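Local structure of EvdO1 (Micromonospora carbonacea, 4XBZ) at residues R82-V93 with A103-K114. The protein is probably a metal-dependent oxygenase of the phytanoyl-CoA dioxygenase family that carries out an oxidative cyclization in orthosomycin biosynthesis. Sequence-based numbering, arbitrary orientation.
Sequences RAWSTRSMEDTV and AAPVRIEYVVDK
Asp-91 sets CG beside its backbone N, anti to the carbonyl carbon, which presents OD2 to the lysine coming from helix 111-114; Lys-114 runs out straight from CB to CE until a bend at its last torsion (chi4 54°) turns NZ onto Asp-91 OD2, 2.7 Å away. This salt bridge closes one end of the antiparallel hairpin of strands 92-94 and 105-109, at the margin of the main sheet of the double-stranded beta-helix fold. NZ meets OD2 on its anti side and also donates to Glu-109 O, a double role suited to a long, flexible lysine; Arg-325 is a second cationic partner of OD2. Without the amine, as with an alanine at Lys-114, Glu-109 O would probably lose this donor and the Asp-91 carboxylate would be less firmly held against the edge of the Tyr-110 ring.

Between the backbones, Glu-109 N gives Asp-91 O a nearly straight bond (172°). Farther along, Val-106 and Arg-107 both face Val-93 in a classic beta bulge: Val-93 N donates to Arg-107 O and Val-93 O accepts from Val-106 N, each at 2.8 Å. Compact Ala-83, on helix 66-86, fits beneath the hairpin, its CB 4.1 Å from Pro-105 CG and 4.2 Å from Ile-108 CD1. Beside it the broad indole of Trp-84 offers a face to the proline in a CH-pi contact, with Pro-105 CD 3.5 Å from the centroid of the six-membered ring and 15° off its normal.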
ATOM      1  N   ARG A  82     -12.339 -20.466 -29.096  1.00 37.61           N
ATOM      2  CA  ARG A  82     -11.543 -21.671 -28.884  1.00 34.35           C
ATOM      3  C   ARG A  82     -12.175 -22.601 -27.857  1.00 34.76           C
ATOM      4  O   ARG A  82     -12.236 -23.815 -28.065  1.00 36.69           O
ATOM      5  CB  ARG A  82     -10.131 -21.291 -28.443  1.00 38.02           C
ATOM      6  CG  ARG A  82      -9.354 -22.404 -27.753  1.00 34.23           C
ATOM      7  CD  ARG A  82      -7.977 -21.905 -27.325  1.00 36.72           C
ATOM      8  NE  ARG A  82      -7.148 -22.974 -26.785  1.00 38.12           N
ATOM      9  CZ  ARG A  82      -5.886 -22.811 -26.406  1.00 43.99           C
ATOM     10  NH1 ARG A  82      -5.302 -21.617 -26.512  1.00 42.62           N
ATOM     11  NH2 ARG A  82      -5.206 -23.842 -25.920  1.00 43.70           N
ATOM     12  N   ALA A  83     -12.662 -22.031 -26.759  1.00 29.55           N
ATOM     13  CA  ALA A  83     -13.227 -22.837 -25.687  1.00 31.40           C
ATOM     14  C   ALA A  83     -14.438 -23.616 -26.170  1.00 36.19           C
ATOM     15  O   ALA A  83     -14.605 -24.784 -25.825  1.00 37.24           O
ATOM     16  CB  ALA A  83     -13.594 -21.964 -24.499  1.00 30.25           C
ATOM     17  N   TRP A  84     -15.271 -22.966 -26.979  1.00 34.54           N
ATOM     18  CA  TRP A  84     -16.444 -23.602 -27.556  1.00 34.12           C
ATOM     19  C   TRP A  84     -16.088 -24.691 -28.559  1.00 36.86           C
ATOM     20  O   TRP A  84     -16.694 -25.767 -28.559  1.00 38.73           O
ATOM     21  CB  TRP A  84     -17.330 -22.567 -28.246  1.00 39.64           C
ATOM     22  CG  TRP A  84     -18.154 -21.724 -27.332  1.00 37.29           C
ATOM     23  CD1 TRP A  84     -18.020 -20.381 -27.109  1.00 35.63           C
ATOM     24  CD2 TRP A  84     -19.255 -22.155 -26.527  1.00 38.21           C
ATOM     25  NE1 TRP A  84     -18.975 -19.948 -26.229  1.00 34.10           N
ATOM     26  CE2 TRP A  84     -19.747 -21.017 -25.849  1.00 39.85           C
ATOM     27  CE3 TRP A  84     -19.875 -23.384 -26.316  1.00 34.61           C
ATOM     28  CZ2 TRP A  84     -20.836 -21.077 -24.974  1.00 37.36           C
ATOM     29  CZ3 TRP A  84     -20.951 -23.443 -25.443  1.00 40.23           C
ATOM     30  CH2 TRP A  84     -21.421 -22.297 -24.784  1.00 35.77           C
ATOM     31  N   SER A  85     -15.127 -24.398 -29.428  1.00 37.64           N
ATOM     32  CA  SER A  85     -14.705 -25.349 -30.456  1.00 38.91           C
ATOM     33  C   SER A  85     -14.229 -26.672 -29.864  1.00 45.72           C
ATOM     34  O   SER A  85     -14.474 -27.726 -30.442  1.00 47.11           O
ATOM     35  CB  SER A  85     -13.578 -24.771 -31.319  1.00 35.68           C
ATOM     36  OG  SER A  85     -13.982 -23.594 -31.996  1.00 45.83           O
ATOM     37  N   THR A  86     -13.558 -26.610 -28.717  1.00 39.51           N
ATOM     38  CA  THR A  86     -12.849 -27.771 -28.197  1.00 43.10           C
ATOM     39  C   THR A  86     -13.610 -28.514 -27.115  1.00 45.46           C
ATOM     40  O   THR A  86     -13.465 -29.731 -26.971  1.00 44.30           O
ATOM     41  CB  THR A  86     -11.479 -27.390 -27.614  1.00 40.41           C
ATOM     42  OG1 THR A  86     -11.663 -26.706 -26.372  1.00 38.69           O
ATOM     43  CG2 THR A  86     -10.710 -26.499 -28.579  1.00 43.39           C
ATOM     44  N   ARG A  87     -14.412 -27.782 -26.356  1.00 42.25           N
ATOM     45  CA  ARG A  87     -15.028 -28.324 -25.158  1.00 38.52           C
ATOM     46  C   ARG A  87     -13.978 -29.021 -24.316  1.00 40.71           C
ATOM     47  O   ARG A  87     -14.187 -30.123 -23.801  1.00 44.02           O
ATOM     48  CB  ARG A  87     -16.161 -29.262 -25.523  1.00 45.56           C
ATOM     49  CG  ARG A  87     -17.136 -28.572 -26.408  1.00 41.65           C
ATOM     50  CD  ARG A  87     -18.375 -29.361 -26.690  1.00 46.97           C
ATOM     51  NE  ARG A  87     -19.186 -28.535 -27.572  1.00 62.30           N
ATOM     52  CZ  ARG A  87     -20.086 -27.652 -27.154  1.00 54.65           C
ATOM     53  NH1 ARG A  87     -20.348 -27.519 -25.857  1.00 47.89           N
ATOM     54  NH2 ARG A  87     -20.746 -26.925 -28.044  1.00 54.91           N
ATOM     55  N   SER A  88     -12.826 -28.373 -24.217  1.00 37.77           N
ATOM     56  CA  SER A  88     -11.781 -28.818 -23.317  1.00 39.46           C
ATOM     57  C   SER A  88     -12.072 -28.306 -21.929  1.00 39.73           C
ATOM     58  O   SER A  88     -12.589 -27.202 -21.766  1.00 40.98           O
ATOM     59  CB  SER A  88     -10.409 -28.327 -23.768  1.00 36.86           C
ATOM     60  OG  SER A  88      -9.451 -28.616 -22.764  1.00 40.35           O
ATOM     61  N   MET A  89     -11.737 -29.099 -20.925  1.00 37.68           N
ATOM     62  CA  MET A  89     -11.850 -28.637 -19.555  1.00 37.40           C
ATOM     63  C   MET A  89     -10.497 -28.148 -19.077  1.00 36.10           C
ATOM     64  O   MET A  89     -10.341 -27.739 -17.930  1.00 37.56           O
ATOM     65  CB  MET A  89     -12.387 -29.742 -18.654  1.00 45.02           C
ATOM     66  CG  MET A  89     -13.786 -30.195 -19.046  1.00 49.62           C
ATOM     67  SD  MET A  89     -14.675 -30.910 -17.660  1.00 61.14           S
ATOM     68  CE  MET A  89     -14.694 -29.521 -16.543  1.00 46.98           C
ATOM     69  N   GLU A  90      -9.525 -28.187 -19.979  1.00 35.11           N
ATOM     70  CA  GLU A  90      -8.177 -27.757 -19.681  1.00 37.10           C
ATOM     71  C   GLU A  90      -8.145 -26.230 -19.576  1.00 35.22           C
ATOM     72  O   GLU A  90      -8.477 -25.534 -20.537  1.00 33.19           O
ATOM     73  CB  GLU A  90      -7.206 -28.260 -20.759  1.00 38.57           C
ATOM     74  CG  GLU A  90      -5.733 -27.971 -20.494  1.00 43.49           C
ATOM     75  CD  GLU A  90      -4.972 -29.179 -19.939  1.00 49.00           C
ATOM     76  OE1 GLU A  90      -5.032 -30.280 -20.557  1.00 43.09           O
ATOM     77  OE2 GLU A  90      -4.311 -29.016 -18.885  1.00 39.49           O
ATOM     78  N   ASP A  91      -7.766 -25.724 -18.400  1.00 32.19           N
ATOM     79  CA  ASP A  91      -7.662 -24.284 -18.156  1.00 30.00           C
ATOM     80  C   ASP A  91      -8.995 -23.556 -18.372  1.00 29.34           C
ATOM     81  O   ASP A  91      -9.017 -22.352 -18.646  1.00 31.54           O
ATOM     82  CB  ASP A  91      -6.580 -23.656 -19.054  1.00 25.59           C
ATOM     83  CG  ASP A  91      -5.170 -24.063 -18.654  1.00 28.13           C
ATOM     84  OD1 ASP A  91      -5.036 -24.810 -17.662  1.00 30.79           O
ATOM     85  OD2 ASP A  91      -4.196 -23.618 -19.314  1.00 28.00           O
ATOM     86  N   THR A  92     -10.104 -24.271 -18.245  1.00 28.95           N
ATOM     87  CA  THR A  92     -11.398 -23.678 -18.565  1.00 31.57           C
ATOM     88  C   THR A  92     -12.470 -24.135 -17.591  1.00 31.77           C
ATOM     89  O   THR A  92     -12.684 -25.328 -17.413  1.00 35.66           O
ATOM     90  CB  THR A  92     -11.832 -24.013 -20.014  1.00 30.26           C
ATOM     91  OG1 THR A  92     -10.790 -23.636 -20.922  1.00 30.02           O
ATOM     92  CG2 THR A  92     -13.084 -23.252 -20.388  1.00 26.53           C
ATOM     93  N   VAL A  93     -13.121 -23.170 -16.947  1.00 31.38           N
ATOM     94  CA  VAL A  93     -14.242 -23.445 -16.049  1.00 30.44           C
ATOM     95  C   VAL A  93     -15.532 -23.517 -16.850  1.00 31.65           C
ATOM     96  O   VAL A  93     -15.842 -22.600 -17.604  1.00 32.67           O
ATOM     97  CB  VAL A  93     -14.392 -22.358 -14.946  1.00 33.76           C
ATOM     98  CG1 VAL A  93     -15.571 -22.672 -14.044  1.00 30.54           C
ATOM     99  CG2 VAL A  93     -13.110 -22.230 -14.121  1.00 30.20           C
ATOM    100  N   ALA A 103     -24.393 -26.693 -21.196  1.00 42.49           N
ATOM    101  CA  ALA A 103     -23.092 -26.447 -20.573  1.00 42.02           C
ATOM    102  C   ALA A 103     -22.354 -25.329 -21.314  1.00 36.40           C
ATOM    103  O   ALA A 103     -22.345 -25.297 -22.540  1.00 36.72           O
ATOM    104  CB  ALA A 103     -22.251 -27.726 -20.557  1.00 40.95           C
ATOM    105  N   ALA A 104     -21.754 -24.400 -20.578  1.00 36.80           N
ATOM    106  CA  ALA A 104     -21.011 -23.318 -21.213  1.00 33.60           C
ATOM    107  C   ALA A 104     -19.722 -23.022 -20.450  1.00 34.82           C
ATOM    108  O   ALA A 104     -19.613 -23.361 -19.279  1.00 34.10           O
ATOM    109  CB  ALA A 104     -21.868 -22.091 -21.306  1.00 32.69           C
ATOM    110  N   PRO A 105     -18.726 -22.424 -21.126  1.00 36.88           N
ATOM    111  CA  PRO A 105     -17.512 -21.978 -20.431  1.00 33.23           C
ATOM    112  C   PRO A 105     -17.715 -20.586 -19.834  1.00 34.58           C
ATOM    113  O   PRO A 105     -18.397 -19.771 -20.454  1.00 32.88           O
ATOM    114  CB  PRO A 105     -16.461 -21.948 -21.541  1.00 32.04           C
ATOM    115  CG  PRO A 105     -17.268 -21.600 -22.784  1.00 37.76           C
ATOM    116  CD  PRO A 105     -18.641 -22.204 -22.585  1.00 33.33           C
ATOM    117  N   VAL A 106     -17.133 -20.319 -18.667  1.00 32.80           N
ATOM    118  CA  VAL A 106     -17.320 -19.032 -18.004  1.00 31.92           C
ATOM    119  C   VAL A 106     -15.986 -18.373 -17.642  1.00 32.10           C
ATOM    120  O   VAL A 106     -15.949 -17.179 -17.311  1.00 24.69           O
ATOM    121  CB  VAL A 106     -18.183 -19.171 -16.720  1.00 31.17           C
ATOM    122  CG1 VAL A 106     -19.647 -19.453 -17.083  1.00 36.97           C
ATOM    123  CG2 VAL A 106     -17.638 -20.262 -15.824  1.00 25.60           C
ATOM    124  N   ARG A 107     -14.902 -19.147 -17.707  1.00 30.49           N
ATOM    125  CA  ARG A 107     -13.585 -18.618 -17.378  1.00 30.31           C
ATOM    126  C   ARG A 107     -12.473 -19.400 -18.053  1.00 26.59           C
ATOM    127  O   ARG A 107     -12.462 -20.633 -18.048  1.00 32.02           O
ATOM    128  CB  ARG A 107     -13.383 -18.612 -15.856  1.00 33.11           C
ATOM    129  CG  ARG A 107     -12.073 -18.004 -15.354  1.00 30.06           C
ATOM    130  CD  ARG A 107     -12.011 -18.096 -13.826  1.00 29.08           C
ATOM    131  NE  ARG A 107     -10.663 -17.895 -13.284  1.00 35.86           N
ATOM    132  CZ  ARG A 107     -10.342 -17.009 -12.333  1.00 38.07           C
ATOM    133  NH1 ARG A 107     -11.274 -16.208 -11.817  1.00 35.83           N
ATOM    134  NH2 ARG A 107      -9.082 -16.907 -11.905  1.00 29.57           N
ATOM    135  N   ILE A 108     -11.531 -18.664 -18.627  1.00 26.95           N
ATOM    136  CA  ILE A 108     -10.325 -19.250 -19.207  1.00 31.95           C
ATOM    137  C   ILE A 108      -9.085 -18.803 -18.396  1.00 28.08           C
ATOM    138  O   ILE A 108      -8.882 -17.615 -18.179  1.00 26.21           O
ATOM    139  CB  ILE A 108     -10.192 -18.856 -20.706  1.00 25.63           C
ATOM    140  CG1 ILE A 108     -11.361 -19.433 -21.503  1.00 26.92           C
ATOM    141  CG2 ILE A 108      -8.885 -19.337 -21.299  1.00 20.82           C
ATOM    142  CD1 ILE A 108     -11.614 -18.736 -22.800  1.00 26.47           C
ATOM    143  N   GLU A 109      -8.269 -19.758 -17.939  1.00 35.39           N
ATOM    144  CA  GLU A 109      -7.057 -19.431 -17.171  1.00 30.70           C
ATOM    145  C   GLU A 109      -5.818 -19.323 -18.042  1.00 29.59           C
ATOM    146  O   GLU A 109      -5.705 -20.003 -19.073  1.00 31.88           O
ATOM    147  CB  GLU A 109      -6.779 -20.472 -16.086  1.00 33.99           C
ATOM    148  CG  GLU A 109      -7.880 -20.639 -15.055  1.00 45.16           C
ATOM    149  CD  GLU A 109      -7.826 -19.634 -13.922  1.00 35.26           C
ATOM    150  OE1 GLU A 109      -6.849 -18.858 -13.808  1.00 32.17           O
ATOM    151  OE2 GLU A 109      -8.789 -19.637 -13.131  1.00 42.19           O
ATOM    152  N   TYR A 110      -4.883 -18.491 -17.583  1.00 28.30           N
ATOM    153  CA  TYR A 110      -3.570 -18.310 -18.206  1.00 28.40           C
ATOM    154  C   TYR A 110      -3.738 -17.726 -19.602  1.00 31.95           C
ATOM    155  O   TYR A 110      -3.136 -18.193 -20.572  1.00 33.90           O
ATOM    156  CB  TYR A 110      -2.787 -19.632 -18.233  1.00 26.11           C
ATOM    157  CG  TYR A 110      -2.834 -20.343 -16.906  1.00 25.30           C
ATOM    158  CD1 TYR A 110      -2.243 -19.774 -15.778  1.00 30.99           C
ATOM    159  CD2 TYR A 110      -3.496 -21.558 -16.764  1.00 25.85           C
ATOM    160  CE1 TYR A 110      -2.300 -20.403 -14.540  1.00 29.57           C
ATOM    161  CE2 TYR A 110      -3.560 -22.204 -15.532  1.00 29.31           C
ATOM    162  CZ  TYR A 110      -2.959 -21.613 -14.416  1.00 32.22           C
ATOM    163  OH  TYR A 110      -3.008 -22.229 -13.183  1.00 27.45           O
ATOM    164  N   VAL A 111      -4.566 -16.686 -19.679  1.00 30.25           N
ATOM    165  CA  VAL A 111      -4.848 -16.008 -20.936  1.00 28.13           C
ATOM    166  C   VAL A 111      -3.651 -15.181 -21.367  1.00 31.51           C
ATOM    167  O   VAL A 111      -3.547 -14.798 -22.527  1.00 34.61           O
ATOM    168  CB  VAL A 111      -6.082 -15.096 -20.823  1.00 23.97           C
ATOM    169  CG1 VAL A 111      -7.320 -15.914 -20.460  1.00 23.79           C
ATOM    170  CG2 VAL A 111      -5.835 -14.027 -19.783  1.00 25.82           C
ATOM    171  N   VAL A 112      -2.751 -14.898 -20.430  1.00 26.47           N
ATOM    172  CA  VAL A 112      -1.528 -14.173 -20.754  1.00 29.66           C
ATOM    173  C   VAL A 112      -0.584 -15.070 -21.574  1.00 28.86           C
ATOM    174  O   VAL A 112       0.115 -14.611 -22.472  1.00 33.79           O
ATOM    175  CB  VAL A 112      -0.825 -13.666 -19.465  1.00 28.35           C
ATOM    176  CG1 VAL A 112       0.694 -13.669 -19.617  1.00 27.96           C
ATOM    177  CG2 VAL A 112      -1.361 -12.289 -19.067  1.00 25.21           C
ATOM    178  N   ASP A 113      -0.585 -16.357 -21.272  1.00 31.12           N
ATOM    179  CA  ASP A 113       0.182 -17.322 -22.055  1.00 33.66           C
ATOM    180  C   ASP A 113      -0.494 -17.589 -23.411  1.00 36.15           C
ATOM    181  O   ASP A 113       0.173 -17.873 -24.409  1.00 35.39           O
ATOM    182  CB  ASP A 113       0.336 -18.622 -21.266  1.00 30.64           C
ATOM    183  CG  ASP A 113       1.272 -19.617 -21.933  1.00 35.33           C
ATOM    184  OD1 ASP A 113       2.351 -19.208 -22.415  1.00 33.64           O
ATOM    185  OD2 ASP A 113       0.929 -20.820 -21.959  1.00 35.85           O
ATOM    186  N   LYS A 114      -1.820 -17.470 -23.449  1.00 33.72           N
ATOM    187  CA  LYS A 114      -2.574 -17.954 -24.604  1.00 37.28           C
ATOM    188  C   LYS A 114      -2.685 -16.923 -25.719  1.00 32.39           C
ATOM    189  O   LYS A 114      -2.924 -17.270 -26.861  1.00 42.17           O
ATOM    190  CB  LYS A 114      -3.971 -18.419 -24.169  1.00 31.74           C
ATOM    191  CG  LYS A 114      -3.952 -19.702 -23.340  1.00 32.42           C
ATOM    192  CD  LYS A 114      -5.332 -20.062 -22.790  1.00 32.32           C
ATOM    193  CE  LYS A 114      -5.289 -21.408 -22.056  1.00 26.77           C
ATOM    194  NZ  LYS A 114      -4.245 -21.464 -20.972  1.00 34.55           N
TER